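Local structure of plastocyanin (Adiantum capillus-veneris, 1KDJ) at residues N38-I43 and M60-L65; K56-D61 and F73-S78. The protein carries electrons from the cytochrome b6-f complex to P700 of photosystem I, using a single bound copper ion. One frame throughout, in Å; residues are numbered along the deposited sequence.

Interaction 1: N38-I43 and M60-L65; sequences NIVFDI and MDENDL
Asn38 and Met60 meet where the short edge strand 40-41 of the cupredoxin beta-sandwich is lined by the loop that follows helix 49-57. Two hydrogen bonds join the segments. Met60 N donates to Ile39 O at 2.8 Å in a nearly straight bond, tying the loop to the chain just before strand 40-41. The second comes from a side chain: Asn38 ND2 reaches Asp64 O at 3.1 Å, a more bent bond (140°) whose acceptor is tilted out of the amide plane. With CG held between the backbone N and the carbonyl carbon (chi1 68°), the Asn38 amide faces the type I turn Asp61 to Asp64, while its OD1 accepts from Thr88 N, next to the copper ligand Cys87. The amide is thus fixed at both ends, its side chain about 6 Å from the copper. With an alanine here, Asp64 O and Thr88 N would probably lose these partners, and the side-chain link from the turn to the chain beside Cys87 would go.

Apolar packing surrounds these bonds. Met60 SD lies against Asn38 CB (3.7 Å) and near Ile39 CD1, and the bend at chi3 (80°) turns CE back toward Asn38 CB. Leu65, just past the turn, brings CD2 near Asn38 N and CB. On the more open side, Val40 and Glu62 cross at about a right angle; the carboxylate continues to Tyr86 OH through OE2, while Glu62 CG rests 3.8 Å from Val40 CG2, the methyl that also touches Met60 O at 3.5 Å.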
loop_
_atom_site.group_PDB
_atom_site.type_symbol
_atom_site.label_atom_id
_atom_site.label_comp_id
_atom_site.label_asym_id
_atom_site.label_seq_id
_atom_site.Cartn_x
_atom_site.Cartn_y
_atom_site.Cartn_z
ATOM N N ASN A 38 2.565 2.667 -7.186
ATOM C CA ASN A 38 2.171 3.418 -5.985
ATOM C C ASN A 38 1.286 2.532 -5.100
ATOM O O ASN A 38 1.101 1.342 -5.397
ATOM C CB ASN A 38 1.404 4.729 -6.365
ATOM C CG ASN A 38 0.048 4.563 -6.974
ATOM O OD1 ASN A 38 -0.558 3.525 -7.219
ATOM N ND2 ASN A 38 -0.486 5.694 -7.355
ATOM N N ILE A 39 0.711 3.093 -4.029
ATOM C CA ILE A 39 -0.088 2.308 -3.088
ATOM C C ILE A 39 -1.298 3.160 -2.729
ATOM O O ILE A 39 -1.099 4.250 -2.196
ATOM C CB ILE A 39 0.652 2.006 -1.738
ATOM C CG1 ILE A 39 1.976 1.236 -1.985
ATOM C CG2 ILE A 39 -0.310 1.200 -0.814
ATOM C CD1 ILE A 39 3.230 2.085 -2.342
ATOM N N VAL A 40 -2.456 2.615 -2.982
ATOM C CA VAL A 40 -3.726 3.240 -2.662
ATOM C C VAL A 40 -4.569 2.194 -1.961
ATOM O O VAL A 40 -4.736 1.080 -2.459
ATOM C CB VAL A 40 -4.450 3.731 -3.972
ATOM C CG1 VAL A 40 -5.808 4.347 -3.658
ATOM C CG2 VAL A 40 -3.601 4.783 -4.640
ATOM N N PHE A 41 -5.175 2.583 -0.824
ATOM C CA PHE A 41 -6.053 1.695 -0.080
ATOM C C PHE A 41 -7.460 1.719 -0.596
ATOM O O PHE A 41 -7.951 2.783 -0.942
ATOM C CB PHE A 41 -6.069 2.073 1.421
ATOM C CG PHE A 41 -4.884 1.475 2.178
ATOM C CD1 PHE A 41 -4.988 0.188 2.676
ATOM C CD2 PHE A 41 -3.716 2.174 2.310
ATOM C CE1 PHE A 41 -3.902 -0.388 3.304
ATOM C CE2 PHE A 41 -2.638 1.589 2.937
ATOM C CZ PHE A 41 -2.728 0.312 3.431
ATOM N N ASP A 42 -8.105 0.574 -0.696
ATOM C CA ASP A 42 -9.523 0.462 -0.973
ATOM C C ASP A 42 -10.304 0.899 0.265
ATOM O O ASP A 42 -9.920 0.553 1.387
ATOM C CB ASP A 42 -9.928 -0.942 -1.220
ATOM C CG ASP A 42 -10.479 -1.231 -2.591
ATOM O OD1 ASP A 42 -11.164 -0.394 -3.188
ATOM O OD2 ASP A 42 -10.217 -2.330 -3.062
ATOM N N ILE A 43 -11.409 1.623 0.147
ATOM C CA ILE A 43 -12.168 2.029 1.334
ATOM C C ILE A 43 -13.295 1.016 1.437
ATOM O O ILE A 43 -14.040 0.905 0.467
ATOM C CB ILE A 43 -12.785 3.441 1.190
ATOM C CG1 ILE A 43 -11.749 4.485 0.781
ATOM C CG2 ILE A 43 -13.455 3.785 2.525
ATOM C CD1 ILE A 43 -10.586 4.682 1.739
ATOM N N MET A 60 -1.327 6.894 -1.348
ATOM C CA MET A 60 -0.643 7.829 -2.230
ATOM C C MET A 60 -1.700 8.472 -3.108
ATOM O O MET A 60 -2.751 7.930 -3.447
ATOM C CB MET A 60 0.373 7.141 -3.155
ATOM C CG MET A 60 1.636 6.925 -2.365
ATOM S SD MET A 60 2.890 5.928 -3.222
ATOM C CE MET A 60 3.528 7.239 -4.239
ATOM N N ASP A 61 -1.369 9.678 -3.501
ATOM C CA ASP A 61 -2.219 10.442 -4.377
ATOM C C ASP A 61 -2.152 9.686 -5.699
ATOM O O ASP A 61 -1.029 9.378 -6.104
ATOM C CB ASP A 61 -1.578 11.824 -4.379
ATOM C CG ASP A 61 -2.283 12.898 -5.178
ATOM O OD1 ASP A 61 -3.478 12.743 -5.443
ATOM O OD2 ASP A 61 -1.625 13.886 -5.529
ATOM N N GLU A 62 -3.191 9.327 -6.447
ATOM C CA GLU A 62 -2.954 8.567 -7.673
ATOM C C GLU A 62 -2.163 9.310 -8.759
ATOM O O GLU A 62 -1.953 8.780 -9.843
ATOM C CB GLU A 62 -4.281 8.088 -8.261
ATOM C CG GLU A 62 -4.973 7.033 -7.390
ATOM C CD GLU A 62 -6.198 6.329 -8.000
ATOM O OE1 GLU A 62 -6.776 6.851 -8.972
ATOM O OE2 GLU A 62 -6.572 5.248 -7.507
ATOM N N ASN A 63 -1.657 10.528 -8.546
ATOM C CA ASN A 63 -0.812 11.238 -9.511
ATOM C C ASN A 63 0.628 11.218 -8.976
ATOM O O ASN A 63 1.492 12.054 -9.255
ATOM C CB ASN A 63 -1.333 12.681 -9.647
ATOM C CG ASN A 63 -0.519 13.606 -10.558
ATOM O OD1 ASN A 63 -0.378 13.373 -11.760
ATOM N ND2 ASN A 63 0.027 14.703 -10.067
ATOM N N ASP A 64 0.910 10.216 -8.156
ATOM C CA ASP A 64 2.169 10.077 -7.455
ATOM C C ASP A 64 2.650 8.658 -7.754
ATOM O O ASP A 64 1.858 7.709 -7.797
ATOM C CB ASP A 64 1.885 10.261 -5.984
ATOM C CG ASP A 64 2.799 11.199 -5.249
ATOM O OD1 ASP A 64 3.838 10.731 -4.767
ATOM O OD2 ASP A 64 2.453 12.381 -5.146
ATOM N N LEU A 65 3.933 8.490 -8.011
ATOM C CA LEU A 65 4.498 7.174 -8.241
ATOM C C LEU A 65 5.789 7.206 -7.497
ATOM O O LEU A 65 6.417 8.251 -7.364
ATOM C CB LEU A 65 4.799 6.866 -9.723
ATOM C CG LEU A 65 3.583 6.584 -10.613
ATOM C CD1 LEU A 65 4.046 6.351 -12.023
ATOM C CD2 LEU A 65 2.838 5.348 -10.193
#

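Interaction 2: K56-D61 and F73-S78; sequences KAASMD and FKAKVS
Ala58 and Ala75 bring the two backbones to a CA-CA distance of 4.7 Å, and from there the chains diverge to 7.8 Å between Met60 CA and Phe73 CA. At the close end the side chains are small. Ala58 CB touches Ala75 CB at 3.9 Å and has Val77 CG2 at a similar distance, so three methyl groups meet between the chains.

Where the backbones part, the Phe73 ring takes up the width. Its CG stands opposite the backbone N (chi1 177°), and the ring lies alongside Met60 and reaches Ala58 O with its CE2 edge. Met60 CG sits over the middle of one face, 3.7 Å from the ring centroid and only 5° off the normal, a CH-pi contact. The sulfur follows obliquely: Met60 SD is 4.5 Å from the same centroid, a Met-aromatic contact in which the two side chains slide past each other in opposite directions. Here the exit from helix 49-57 packs against strand 72-75, the outermost strand of its sheet in the cupredoxin sandwich, which pairs through Phe73 and Ala75 with strand 27-31.

The edge of the ring meets a carbonyl. Ala58 O lies near the ring plane, 3.2 Å from Phe73 CE2, and has no hydrogen-bonding partner in the model, so the ring's positive rim may partly compensate this buried oxygen. One residue earlier the link is polar: a water donates to both Ala57 O and Lys74 O, bridging the backbones of Ala57 and Lys74, with 2.8 Å from the water to Lys74 O.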
loop_
_atom_site.group_PDB
_atom_site.type_symbol
_atom_site.label_atom_id
_atom_site.label_comp_id
_atom_site.label_asym_id
_atom_site.label_seq_id
_atom_site.Cartn_x
_atom_site.Cartn_y
_atom_site.Cartn_z
ATOM N N LYS A 56 -7.555 7.020 3.461
ATOM C CA LYS A 56 -7.170 8.068 2.499
ATOM C C LYS A 56 -5.825 8.673 2.875
ATOM O O LYS A 56 -4.964 8.853 2.008
ATOM C CB LYS A 56 -8.205 9.215 2.430
ATOM C CG LYS A 56 -9.386 8.523 1.844
ATOM C CD LYS A 56 -10.526 9.435 1.484
ATOM C CE LYS A 56 -10.707 9.295 -0.028
ATOM N NZ LYS A 56 -9.572 9.869 -0.743
ATOM N N ALA A 57 -5.567 8.933 4.162
ATOM C CA ALA A 57 -4.295 9.470 4.600
ATOM C C ALA A 57 -3.147 8.476 4.432
ATOM O O ALA A 57 -1.983 8.840 4.404
ATOM C CB ALA A 57 -4.344 9.826 6.054
ATOM N N ALA A 58 -3.487 7.213 4.327
ATOM C CA ALA A 58 -2.490 6.170 4.192
ATOM C C ALA A 58 -2.314 5.828 2.712
ATOM O O ALA A 58 -1.643 4.842 2.388
ATOM C CB ALA A 58 -2.951 4.908 4.957
ATOM N N SER A 59 -2.945 6.577 1.793
ATOM C CA SER A 59 -2.844 6.276 0.390
ATOM C C SER A 59 -2.044 7.331 -0.316
ATOM O O SER A 59 -1.951 8.489 0.090
ATOM C CB SER A 59 -4.193 6.222 -0.206
ATOM O OG SER A 59 -4.976 5.197 0.365
ATOM N N MET A 60 -1.327 6.894 -1.348
ATOM C CA MET A 60 -0.643 7.829 -2.230
ATOM C C MET A 60 -1.700 8.472 -3.108
ATOM O O MET A 60 -2.751 7.930 -3.447
ATOM C CB MET A 60 0.373 7.141 -3.155
ATOM C CG MET A 60 1.636 6.925 -2.365
ATOM S SD MET A 60 2.890 5.928 -3.222
ATOM C CE MET A 60 3.528 7.239 -4.239
ATOM N N ASP A 61 -1.369 9.678 -3.501
ATOM C CA ASP A 61 -2.219 10.442 -4.377
ATOM C C ASP A 61 -2.152 9.686 -5.699
ATOM O O ASP A 61 -1.029 9.378 -6.104
ATOM C CB ASP A 61 -1.578 11.824 -4.379
ATOM C CG ASP A 61 -2.283 12.898 -5.178
ATOM O OD1 ASP A 61 -3.478 12.743 -5.443
ATOM O OD2 ASP A 61 -1.625 13.886 -5.529
ATOM N N PHE A 73 7.292 5.102 0.725
ATOM C CA PHE A 73 6.045 5.673 1.216
ATOM C C PHE A 73 5.736 4.977 2.535
ATOM O O PHE A 73 5.770 3.752 2.597
ATOM C CB PHE A 73 4.915 5.388 0.268
ATOM C CG PHE A 73 3.560 5.884 0.750
ATOM C CD1 PHE A 73 3.385 7.232 1.021
ATOM C CD2 PHE A 73 2.536 4.981 0.909
ATOM C CE1 PHE A 73 2.162 7.684 1.460
ATOM C CE2 PHE A 73 1.320 5.445 1.345
ATOM C CZ PHE A 73 1.140 6.783 1.618
ATOM N N LYS A 74 5.325 5.718 3.558
ATOM C CA LYS A 74 5.053 5.166 4.884
ATOM C C LYS A 74 3.582 5.399 5.241
ATOM O O LYS A 74 3.101 6.539 5.097
ATOM C CB LYS A 74 5.999 5.871 5.828
ATOM C CG LYS A 74 6.141 5.247 7.194
ATOM C CD LYS A 74 7.427 5.770 7.827
ATOM C CE LYS A 74 8.641 5.227 7.055
ATOM N NZ LYS A 74 9.846 5.241 7.876
ATOM N N ALA A 75 2.865 4.342 5.614
ATOM C CA ALA A 75 1.450 4.408 5.957
ATOM C C ALA A 75 1.240 3.910 7.407
ATOM O O ALA A 75 1.947 2.982 7.840
ATOM C CB ALA A 75 0.644 3.513 5.047
ATOM N N LYS A 76 0.325 4.511 8.192
ATOM C CA LYS A 76 -0.011 4.083 9.560
ATOM C C LYS A 76 -1.525 3.972 9.631
ATOM O O LYS A 76 -2.233 4.904 9.222
ATOM C CB LYS A 76 0.421 5.102 10.597
ATOM C CG LYS A 76 1.857 5.051 11.005
ATOM C CD LYS A 76 2.152 6.370 11.648
ATOM C CE LYS A 76 3.282 6.261 12.651
ATOM N NZ LYS A 76 2.755 5.714 13.892
ATOM N N VAL A 77 -2.057 2.828 10.035
ATOM C CA VAL A 77 -3.476 2.604 10.210
ATOM C C VAL A 77 -3.625 2.056 11.660
ATOM O O VAL A 77 -2.927 1.131 12.146
ATOM C CB VAL A 77 -3.998 1.591 9.183
ATOM C CG1 VAL A 77 -5.491 1.366 9.430
ATOM C CG2 VAL A 77 -3.797 2.102 7.742
ATOM N N SER A 78 -4.424 2.802 12.423
ATOM C CA SER A 78 -4.732 2.474 13.813
ATOM C C SER A 78 -5.930 1.551 14.020
ATOM O O SER A 78 -5.942 0.854 15.036
ATOM C CB SER A 78 -4.967 3.787 14.597
ATOM O OG SER A 78 -4.014 4.817 14.323
HETATM O O HOH W 1 0.740 8.070 4.890
#

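In the fold
Both contacts are partly buried and share Met60, which lies between Asn38 and the Phe73 ring. The chain leaving helix 49-57 contacts edge strands of both sheets of the sandwich: 40-41 of one in interaction 1, 72-75 of the other in interaction 2. Their chemistry differs. Interaction 1, nearer the copper, relies on direct hydrogen bonds and has the charged Glu62 at its exposed border; interaction 2 relies on methyl and aromatic packing, its polar link being a water. Beyond Met60 they are tied by Ser59 OG, hydrogen-bonded to Phe41 N, and by Ile43 packing against Lys56. Exposed Leu65 also borders interaction 1, whereas buried Ala58 and Ala75 lie within interaction 2.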